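Local atomic coordinates of aldehyde dehydrogenase A (Escherichia coli, PDB entry 2ILU), a protein that catalyses the irreversible NAD-dependent oxidation of L-lactaldehyde, formed in L-fucose and L-rhamnose breakdown, to L-lactate, and also oxidises glycolaldehyde to glycolate. Residues 148-153 and 173-178. Residues are numbered along the deposited sequence; the frame is centred on the assembly and turned at random.
Sequences GILPWN and IVIKPS. With NDP (NADPH dihydro-nicotinamide-adenine-dinucleotide phosphate), chain D.
L150 and K176, joined by a backbone hydrogen bond from L150 N to K176 O (3.2 Å), grip one and the same coenzyme hydroxyl, L150 from the loop just past strand 134-149 and K176 from the end of strand 172-176. The NADPH oxygen O3B donates to L150 O, a very short contact whose length is doubtful at this resolution, and accepts from K176 NZ at 3.0 Å. The lysine chain leaves extended, with CG anti to the backbone N (chi1 -174°), then bends at chi3 and chi4, curling NZ back so that it also bonds P177 O at 2.7 Å.

Behind this grip the strands pair in parallel. G148 N donates to V174 O (3.0 Å), and G148 O receives K176 N nearly end-on, with a C=O...N angle of 167°. Helix 155-168 links them in a beta-alpha-beta crossover of the Rossmann-type coenzyme domain, and packs against L150 and I175, whose CD1 and CG2 meet at 3.8 Å.

Past the paired strands, a water accepts from S178 N (2.7 Å) and donates to P151 O, bridging the two segments where their direct backbone bonds have ended. W152 has CB near S178 OG; CG lies between its backbone N and carbonyl carbon (chi1 48°), which carries the indole away from 173-178 to the coenzyme diphosphate, where NE1 makes a weak bond to NADPH O5D (3.1 Å). A leucine at W152 would probably leave O5D without this donor and open a gap beside the diphosphate.

K176 NZ also bonds, weakly, O2B, which here bears NADPH's extra phosphate; in NAD(+), K176 would probably hold both ribose hydroxyls, consistent with NAD(+) binding at L150 and K176.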
loop_
_atom_site.group_PDB
_atom_site.type_symbol
_atom_site.label_atom_id
_atom_site.label_comp_id
_atom_site.label_asym_id
_atom_site.label_seq_id
_atom_site.Cartn_x
_atom_site.Cartn_y
_atom_site.Cartn_z
ATOM N N GLY A 148 10.303 -18.176 19.793
ATOM C CA GLY A 148 9.289 -17.539 20.598
ATOM C C GLY A 148 9.451 -17.920 22.053
ATOM O O GLY A 148 9.599 -19.098 22.393
ATOM N N ILE A 149 9.450 -16.907 22.906
ATOM C CA ILE A 149 9.555 -17.077 24.341
ATOM C C ILE A 149 8.281 -16.529 25.002
ATOM O O ILE A 149 8.156 -15.316 25.110
ATOM C CB ILE A 149 10.770 -16.315 24.881
ATOM C CG1 ILE A 149 12.024 -16.697 24.088
ATOM C CG2 ILE A 149 10.951 -16.620 26.343
ATOM C CD1 ILE A 149 13.253 -15.905 24.481
ATOM N N LEU A 150 7.370 -17.400 25.425
ATOM C CA LEU A 150 6.094 -16.961 25.984
ATOM C C LEU A 150 5.990 -16.812 27.503
ATOM O O LEU A 150 6.730 -17.461 28.226
ATOM C CB LEU A 150 5.001 -17.915 25.528
ATOM C CG LEU A 150 5.230 -18.558 24.163
ATOM C CD1 LEU A 150 4.095 -19.539 23.896
ATOM C CD2 LEU A 150 5.320 -17.491 23.069
ATOM N N PRO A 151 5.069 -15.963 27.980
ATOM C CA PRO A 151 4.807 -15.687 29.391
ATOM C C PRO A 151 3.602 -16.565 29.851
ATOM O O PRO A 151 3.070 -17.299 29.021
ATOM C CB PRO A 151 4.462 -14.217 29.368
ATOM C CG PRO A 151 3.618 -14.143 28.154
ATOM C CD PRO A 151 4.390 -14.965 27.138
ATOM N N TRP A 152 3.194 -16.493 31.115
ATOM C CA TRP A 152 2.060 -17.306 31.577
ATOM C C TRP A 152 0.670 -16.714 31.238
ATOM O O TRP A 152 -0.317 -17.451 31.261
ATOM C CB TRP A 152 2.139 -17.557 33.090
ATOM C CG TRP A 152 2.410 -16.329 33.870
ATOM C CD1 TRP A 152 3.628 -15.865 34.245
ATOM C CD2 TRP A 152 1.459 -15.332 34.260
ATOM N NE1 TRP A 152 3.508 -14.631 34.834
ATOM C CE2 TRP A 152 2.186 -14.276 34.857
ATOM C CE3 TRP A 152 0.064 -15.223 34.157
ATOM C CZ2 TRP A 152 1.569 -13.119 35.350
ATOM C CZ3 TRP A 152 -0.554 -14.073 34.647
ATOM C CH2 TRP A 152 0.203 -13.035 35.236
ATOM N N ASN A 153 0.618 -15.416 30.948
ATOM C CA ASN A 153 -0.635 -14.767 30.598
ATOM C C ASN A 153 -0.998 -15.015 29.117
ATOM O O ASN A 153 -0.144 -14.782 28.257
ATOM C CB ASN A 153 -0.539 -13.268 30.883
ATOM C CG ASN A 153 -1.866 -12.677 31.317
ATOM O OD1 ASN A 153 -2.477 -13.143 32.286
ATOM N ND2 ASN A 153 -2.325 -11.650 30.605
ATOM N N ILE A 173 9.882 -22.221 13.380
ATOM C CA ILE A 173 9.942 -21.650 14.706
ATOM C C ILE A 173 10.231 -22.611 15.869
ATOM O O ILE A 173 9.927 -23.799 15.789
ATOM C CB ILE A 173 8.628 -20.927 14.993
ATOM C CG1 ILE A 173 8.735 -20.096 16.263
ATOM C CG2 ILE A 173 7.520 -21.948 15.145
ATOM C CD1 ILE A 173 7.612 -19.097 16.412
ATOM N N VAL A 174 10.833 -22.068 16.913
ATOM C CA VAL A 174 11.125 -22.807 18.122
ATOM C C VAL A 174 10.567 -22.051 19.329
ATOM O O VAL A 174 11.133 -21.029 19.720
ATOM C CB VAL A 174 12.634 -23.001 18.346
ATOM C CG1 VAL A 174 12.845 -23.894 19.550
ATOM C CG2 VAL A 174 13.282 -23.611 17.118
ATOM N N ILE A 175 9.463 -22.540 19.868
ATOM C CA ILE A 175 8.810 -21.916 20.999
ATOM C C ILE A 175 9.169 -22.489 22.384
ATOM O O ILE A 175 9.312 -23.709 22.528
ATOM C CB ILE A 175 7.284 -22.017 20.829
ATOM C CG1 ILE A 175 6.823 -20.988 19.803
ATOM C CG2 ILE A 175 6.582 -21.828 22.150
ATOM C CD1 ILE A 175 5.360 -21.104 19.452
ATOM N N LYS A 176 9.346 -21.604 23.359
ATOM C CA LYS A 176 9.576 -22.032 24.731
ATOM C C LYS A 176 8.437 -21.509 25.586
ATOM O O LYS A 176 8.457 -20.345 25.957
ATOM C CB LYS A 176 10.883 -21.504 25.326
ATOM C CG LYS A 176 11.133 -22.104 26.727
ATOM C CD LYS A 176 12.169 -21.353 27.559
ATOM C CE LYS A 176 11.579 -20.101 28.166
ATOM N NZ LYS A 176 10.407 -20.445 29.006
ATOM N N PRO A 177 7.442 -22.346 25.880
ATOM C CA PRO A 177 6.327 -21.868 26.696
ATOM C C PRO A 177 6.831 -21.389 28.054
ATOM O O PRO A 177 8.012 -21.555 28.347
ATOM C CB PRO A 177 5.444 -23.099 26.819
ATOM C CG PRO A 177 6.441 -24.198 26.854
ATOM C CD PRO A 177 7.420 -23.811 25.762
ATOM N N SER A 178 5.959 -20.778 28.841
ATOM C CA SER A 178 6.365 -20.350 30.158
ATOM C C SER A 178 6.496 -21.538 31.110
ATOM O O SER A 178 5.703 -22.481 31.031
ATOM C CB SER A 178 5.359 -19.367 30.747
ATOM O OG SER A 178 5.510 -19.283 32.158
HETATM P PA NDP D . 8.657 -12.714 32.337
HETATM O O1A NDP D . 9.394 -11.460 32.074
HETATM O O2A NDP D . 8.924 -13.449 33.583
HETATM O O5B NDP D . 8.919 -13.590 31.070
HETATM C C5B NDP D . 8.282 -14.869 30.967
HETATM C C4B NDP D . 8.810 -15.563 29.717
HETATM O O4B NDP D . 10.160 -14.969 29.480
HETATM C C3B NDP D . 9.062 -16.997 30.043
HETATM O O3B NDP D . 9.116 -17.783 28.845
HETATM C C2B NDP D . 10.375 -16.874 30.737
HETATM O O2B NDP D . 10.968 -18.065 31.160
HETATM C C1B NDP D . 11.136 -16.022 29.750
HETATM N N9A NDP D . 12.338 -15.402 30.314
HETATM C C8A NDP D . 12.499 -14.954 31.617
HETATM N N7A NDP D . 13.727 -14.521 31.881
HETATM C C5A NDP D . 14.388 -14.689 30.712
HETATM C C6A NDP D . 15.740 -14.406 30.348
HETATM N N6A NDP D . 16.627 -13.896 31.197
HETATM N N1A NDP D . 16.090 -14.697 29.054
HETATM C C2A NDP D . 15.215 -15.216 28.164
HETATM N N3A NDP D . 13.904 -15.520 28.413
HETATM C C4A NDP D . 13.535 -15.229 29.720
HETATM O O3 NDP D . 7.074 -12.424 32.207
HETATM P PN NDP D . 5.720 -13.011 32.794
HETATM O O1N NDP D . 5.865 -14.478 32.974
HETATM O O2N NDP D . 4.659 -12.537 31.856
HETATM O O5D NDP D . 5.445 -12.269 34.203
HETATM C C5D NDP D . 6.442 -12.165 35.257
HETATM C C4D NDP D . 6.292 -13.282 36.261
HETATM O O4D NDP D . 7.482 -14.137 36.270
HETATM C C3D NDP D . 6.116 -12.868 37.732
HETATM O O3D NDP D . 4.839 -12.379 38.047
HETATM C C2D NDP D . 6.549 -14.130 38.466
HETATM O O2D NDP D . 5.426 -15.003 38.597
HETATM C C1D NDP D . 7.668 -14.687 37.570
HETATM N N1N NDP D . 9.072 -14.381 38.073
HETATM C C2N NDP D . 9.676 -15.290 38.927
HETATM C C3N NDP D . 10.962 -15.092 39.439
HETATM C C7N NDP D . 11.635 -16.091 40.384
HETATM O O7N NDP D . 11.011 -16.516 41.361
HETATM N N7N NDP D . 12.893 -16.457 40.073
HETATM C C4N NDP D . 11.685 -13.891 39.062
HETATM C C5N NDP D . 11.066 -12.963 38.188
HETATM C C6N NDP D . 9.785 -13.187 37.694
HETATM P P2B NDP D . 10.430 -18.787 32.512
HETATM O O1X NDP D . 9.025 -19.225 32.248
HETATM O O2X NDP D . 11.433 -19.892 32.697
HETATM O O3X NDP D . 10.524 -17.744 33.599
HETATM O O HOH W 1 3.461 -20.300 27.967
#